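Response regulator (Caulobacter vibrioides, PDB 3N0R) probably acts as an anti-anti-sigma factor in the stress response, coupling a phosphorylatable receiver domain to a sigma-like domain. Local coordinates at residues I190-T202 / L215-I228. The protein carries 1 engineered substitution. Residues are numbered along the deposited sequence; the frame is centred on the assembly and turned at random.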
loop_
_atom_site.group_PDB
_atom_site.type_symbol
_atom_site.label_atom_id
_atom_site.label_comp_id
_atom_site.label_asym_id
_atom_site.label_seq_id
_atom_site.Cartn_x
_atom_site.Cartn_y
_atom_site.Cartn_z
ATOM N N ILE A 190 -2.746 -19.210 13.095
ATOM C CA ILE A 190 -2.297 -17.981 13.728
ATOM C C ILE A 190 -1.178 -18.379 14.674
ATOM O O ILE A 190 -1.404 -19.103 15.646
ATOM C CB ILE A 190 -3.412 -17.268 14.516
ATOM C CG1 ILE A 190 -4.625 -16.993 13.616
ATOM C CG2 ILE A 190 -2.860 -15.994 15.157
ATOM C CD1 ILE A 190 -5.770 -16.324 14.335
ATOM N N ALA A 191 0.028 -17.920 14.371
ATOM C CA ALA A 191 1.216 -18.261 15.140
ATOM C C ALA A 191 1.589 -17.107 16.052
ATOM O O ALA A 191 1.607 -15.953 15.612
ATOM C CB ALA A 191 2.361 -18.556 14.192
ATOM N N ALA A 192 1.900 -17.416 17.310
ATOM C CA ALA A 192 2.261 -16.394 18.289
ATOM C C ALA A 192 3.767 -16.201 18.406
ATOM O O ALA A 192 4.223 -15.239 19.016
ATOM C CB ALA A 192 1.673 -16.728 19.658
ATOM N N THR A 193 4.536 -17.130 17.852
ATOM C CA THR A 193 5.992 -17.076 17.932
ATOM C C THR A 193 6.601 -17.433 16.586
ATOM O O THR A 193 5.925 -17.971 15.711
ATOM C CB THR A 193 6.549 -18.072 18.971
ATOM O OG1 THR A 193 6.370 -19.410 18.489
ATOM C CG2 THR A 193 5.851 -17.913 20.320
ATOM N N ARG A 194 7.891 -17.152 16.430
ATOM C CA ARG A 194 8.596 -17.513 15.210
ATOM C C ARG A 194 8.542 -19.017 14.965
ATOM O O ARG A 194 8.388 -19.457 13.827
ATOM C CB ARG A 194 10.051 -17.051 15.274
ATOM C CG ARG A 194 10.247 -15.568 15.025
ATOM C CD ARG A 194 11.703 -15.195 15.247
ATOM N NE ARG A 194 12.076 -15.360 16.650
ATOM C CZ ARG A 194 13.301 -15.656 17.074
ATOM N NH1 ARG A 194 14.285 -15.830 16.203
ATOM N NH2 ARG A 194 13.542 -15.782 18.372
ATOM N N GLY A 195 8.671 -19.794 16.039
ATOM C CA GLY A 195 8.667 -21.243 15.964
ATOM C C GLY A 195 7.319 -21.797 15.559
ATOM O O GLY A 195 7.239 -22.728 14.748
ATOM N N GLU A 196 6.249 -21.227 16.108
ATOM C CA GLU A 196 4.905 -21.634 15.708
ATOM C C GLU A 196 4.669 -21.341 14.234
ATOM O O GLU A 196 4.030 -22.128 13.535
ATOM C CB GLU A 196 3.839 -20.970 16.587
ATOM C CG GLU A 196 3.918 -21.451 18.034
ATOM C CD GLU A 196 2.879 -20.828 18.937
ATOM O OE1 GLU A 196 2.054 -20.024 18.458
ATOM O OE2 GLU A 196 2.898 -21.147 20.142
ATOM N N ALA A 197 5.198 -20.219 13.754
ATOM C CA ALA A 197 5.067 -19.880 12.337
ATOM C C ALA A 197 5.790 -20.903 11.469
ATOM O O ALA A 197 5.281 -21.329 10.437
ATOM C CB ALA A 197 5.590 -18.477 12.060
ATOM N N LEU A 198 6.983 -21.310 11.884
ATOM C CA LEU A 198 7.703 -22.321 11.124
ATOM C C LEU A 198 6.981 -23.670 11.125
ATOM O O LEU A 198 6.914 -24.349 10.104
ATOM C CB LEU A 198 9.119 -22.461 11.653
ATOM C CG LEU A 198 9.983 -23.461 10.894
ATOM C CD1 LEU A 198 10.030 -23.186 9.389
ATOM C CD2 LEU A 198 11.382 -23.455 11.486
ATOM N N GLU A 199 6.415 -24.047 12.265
ATOM C CA GLU A 199 5.610 -25.257 12.325
ATOM C C GLU A 199 4.439 -25.191 11.340
ATOM O O GLU A 199 4.166 -26.150 10.611
ATOM C CB GLU A 199 5.093 -25.457 13.743
ATOM C CG GLU A 199 4.419 -26.784 13.969
ATOM C CD GLU A 199 4.131 -27.034 15.437
ATOM O OE1 GLU A 199 4.110 -26.053 16.218
ATOM O OE2 GLU A 199 3.936 -28.209 15.814
ATOM N N ALA A 200 3.754 -24.054 11.317
ATOM C CA ALA A 200 2.629 -23.880 10.400
ATOM C C ALA A 200 3.041 -24.012 8.933
ATOM O O ALA A 200 2.386 -24.708 8.150
ATOM C CB ALA A 200 1.948 -22.546 10.639
ATOM N N VAL A 201 4.119 -23.332 8.555
ATOM C CA VAL A 201 4.560 -23.343 7.163
ATOM C C VAL A 201 5.074 -24.728 6.760
ATOM O O VAL A 201 4.899 -25.149 5.628
ATOM C CB VAL A 201 5.624 -22.255 6.889
ATOM C CG1 VAL A 201 6.200 -22.421 5.502
ATOM C CG2 VAL A 201 5.012 -20.865 7.034
ATOM N N THR A 202 5.680 -25.440 7.700
ATOM C CA THR A 202 6.140 -26.797 7.443
ATOM C C THR A 202 4.970 -27.730 7.110
ATOM O O THR A 202 5.096 -28.637 6.287
ATOM C CB THR A 202 6.952 -27.321 8.632
ATOM O OG1 THR A 202 8.076 -26.458 8.841
ATOM C CG2 THR A 202 7.451 -28.730 8.377
ATOM N N LEU A 215 7.308 -9.181 17.735
ATOM C CA LEU A 215 6.632 -10.000 18.727
ATOM C C LEU A 215 7.079 -9.622 20.142
ATOM O O LEU A 215 7.805 -8.645 20.338
ATOM C CB LEU A 215 6.894 -11.482 18.454
ATOM C CG LEU A 215 6.477 -11.981 17.064
ATOM C CD1 LEU A 215 6.869 -13.440 16.861
ATOM C CD2 LEU A 215 4.977 -11.789 16.843
ATOM N N ALA A 216 6.646 -10.409 21.121
ATOM C CA ALA A 216 6.913 -10.126 22.530
ATOM C C ALA A 216 8.398 -10.199 22.881
ATOM O O ALA A 216 8.873 -9.479 23.762
ATOM C CB ALA A 216 6.111 -11.073 23.415
ATOM N N ASP A 217 9.128 -11.076 22.198
ATOM C CA ASP A 217 10.557 -11.240 22.457
ATOM C C ASP A 217 11.384 -10.177 21.736
ATOM O O ASP A 217 12.612 -10.166 21.827
ATOM C CB ASP A 217 11.022 -12.643 22.049
ATOM C CG ASP A 217 10.880 -12.896 20.558
ATOM O OD1 ASP A 217 10.222 -12.085 19.876
ATOM O OD2 ASP A 217 11.420 -13.912 20.069
ATOM N N GLY A 218 10.704 -9.282 21.026
ATOM C CA GLY A 218 11.372 -8.240 20.270
ATOM C C GLY A 218 11.750 -8.687 18.871
ATOM O O GLY A 218 12.253 -7.896 18.075
ATOM N N SER A 219 11.496 -9.957 18.563
ATOM C CA SER A 219 11.881 -10.515 17.271
ATOM C C SER A 219 10.840 -10.221 16.198
ATOM O O SER A 219 9.688 -9.916 16.500
ATOM C CB SER A 219 12.090 -12.028 17.373
ATOM O OG SER A 219 10.850 -12.713 17.378
ATOM N N SER A 220 11.264 -10.318 14.942
ATOM C CA SER A 220 10.370 -10.176 13.804
ATOM C C SER A 220 9.701 -11.521 13.544
ATOM O O SER A 220 10.378 -12.534 13.373
ATOM C CB SER A 220 11.169 -9.737 12.573
ATOM O OG SER A 220 10.318 -9.450 11.475
ATOM N N GLY A 221 8.372 -11.528 13.519
ATOM C CA GLY A 221 7.611 -12.758 13.387
ATOM C C GLY A 221 7.937 -13.569 12.148
ATOM O O GLY A 221 7.799 -14.787 12.147
ATOM N N ILE A 222 8.385 -12.894 11.096
ATOM C CA ILE A 222 8.601 -13.539 9.809
ATOM C C ILE A 222 9.945 -14.269 9.715
ATOM O O ILE A 222 10.158 -15.067 8.800
ATOM C CB ILE A 222 8.512 -12.494 8.667
ATOM C CG1 ILE A 222 8.133 -13.154 7.336
ATOM C CG2 ILE A 222 9.806 -11.685 8.566
ATOM C CD1 ILE A 222 6.716 -13.690 7.299
ATOM N N ASP A 223 10.840 -14.018 10.668
ATOM C CA ASP A 223 12.248 -14.392 10.495
ATOM C C ASP A 223 12.526 -15.854 10.147
ATOM O O ASP A 223 13.393 -16.137 9.319
ATOM C CB ASP A 223 13.088 -13.979 11.711
ATOM C CG ASP A 223 13.519 -12.525 11.654
ATOM O OD1 ASP A 223 13.315 -11.888 10.598
ATOM O OD2 ASP A 223 14.076 -12.026 12.657
ATOM N N ALA A 224 11.822 -16.784 10.785
ATOM C CA ALA A 224 12.117 -18.200 10.586
ATOM C C ALA A 224 11.450 -18.776 9.345
ATOM O O ALA A 224 11.725 -19.914 8.966
ATOM C CB ALA A 224 11.745 -19.010 11.824
ATOM N N VAL A 225 10.581 -17.996 8.706
ATOM C CA VAL A 225 9.906 -18.483 7.507
ATOM C C VAL A 225 10.210 -17.638 6.263
ATOM O O VAL A 225 9.788 -17.974 5.154
ATOM C CB VAL A 225 8.374 -18.606 7.716
ATOM C CG1 VAL A 225 8.068 -19.669 8.767
ATOM C CG2 VAL A 225 7.755 -17.259 8.087
ATOM N N LYS A 226 10.962 -16.557 6.448
ATOM C CA LYS A 226 11.234 -15.610 5.372
ATOM C C LYS A 226 11.837 -16.282 4.139
ATOM O O LYS A 226 11.435 -15.993 3.014
ATOM C CB LYS A 226 12.148 -14.494 5.881
ATOM C CG LYS A 226 12.512 -13.440 4.850
ATOM C CD LYS A 226 13.338 -12.332 5.493
ATOM C CE LYS A 226 14.525 -12.900 6.257
ATOM N NZ LYS A 226 15.295 -11.837 6.966
ATOM N N ASP A 227 12.787 -17.189 4.352
ATOM C CA ASP A 227 13.466 -17.849 3.239
ATOM C C ASP A 227 12.534 -18.771 2.451
ATOM O O ASP A 227 12.491 -18.721 1.217
ATOM C CB ASP A 227 14.689 -18.631 3.730
ATOM C CG ASP A 227 15.796 -17.727 4.243
ATOM O OD1 ASP A 227 15.729 -16.500 4.008
ATOM O OD2 ASP A 227 16.745 -18.249 4.870
ATOM N N ILE A 228 11.793 -19.607 3.174
ATOM C CA ILE A 228 10.840 -20.536 2.573
ATOM C C ILE A 228 9.783 -19.780 1.775
ATOM O O ILE A 228 9.467 -20.143 0.643
ATOM C CB ILE A 228 10.136 -21.403 3.645
ATOM C CG1 ILE A 228 11.144 -22.302 4.367
ATOM C CG2 ILE A 228 9.038 -22.252 3.018
ATOM C CD1 ILE A 228 10.606 -22.887 5.659
HETATM O O HOH W 1 9.112 -17.150 11.691
HETATM O O HOH W 2 9.435 -15.913 18.551
#
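Arg194, in the first turn of helix 194-203, reaches across to the loop 215-221 and forms a salt bridge with Asp217, NH2 to OD2 at 3.3 Å. The bond is somewhat bent (142°), and guanidinium and carboxylate planes lie 47° apart. Ser219 packs its CB over one guanidinium face, its OG 3.0 Å from Arg194 NE. Asp217 itself is steadied by an Asx turn: OD1 accepts from Ser219 N and, on its syn lone pair, from Ser219 OG, while OD2 receives Arg194 and a water that also accepts from Arg194 N. Another water donates to Arg194 O and Gly221 O and accepts from Ala224 N.

Beyond the polar end, Gly221, lacking a side chain, lets its CA come within 5.2 Å of Arg194 CA; small Ala197 and Ala224 follow. Val225 CG1, anti to its own carbonyl carbon (chi1 -65°), fits against Leu198 CA at 3.6 Å and also meets Val201 CG2. Branched Ile228 serves two partners: CD1 meets Leu198 CD1 at 3.8 Å, while CG2 meets Val201 CG1, the two side chains running in opposite directions.

In this receiver domain, an alternating beta-alpha fold on a five-stranded parallel sheet (order 2-1-3-4-5), edge strand 186-191 leads into helix 194-203, which packs on the 215-225 connection and on Ile228 of helix 226-231; Ala197, Val201 and Ile222 pack onto strand 162-166.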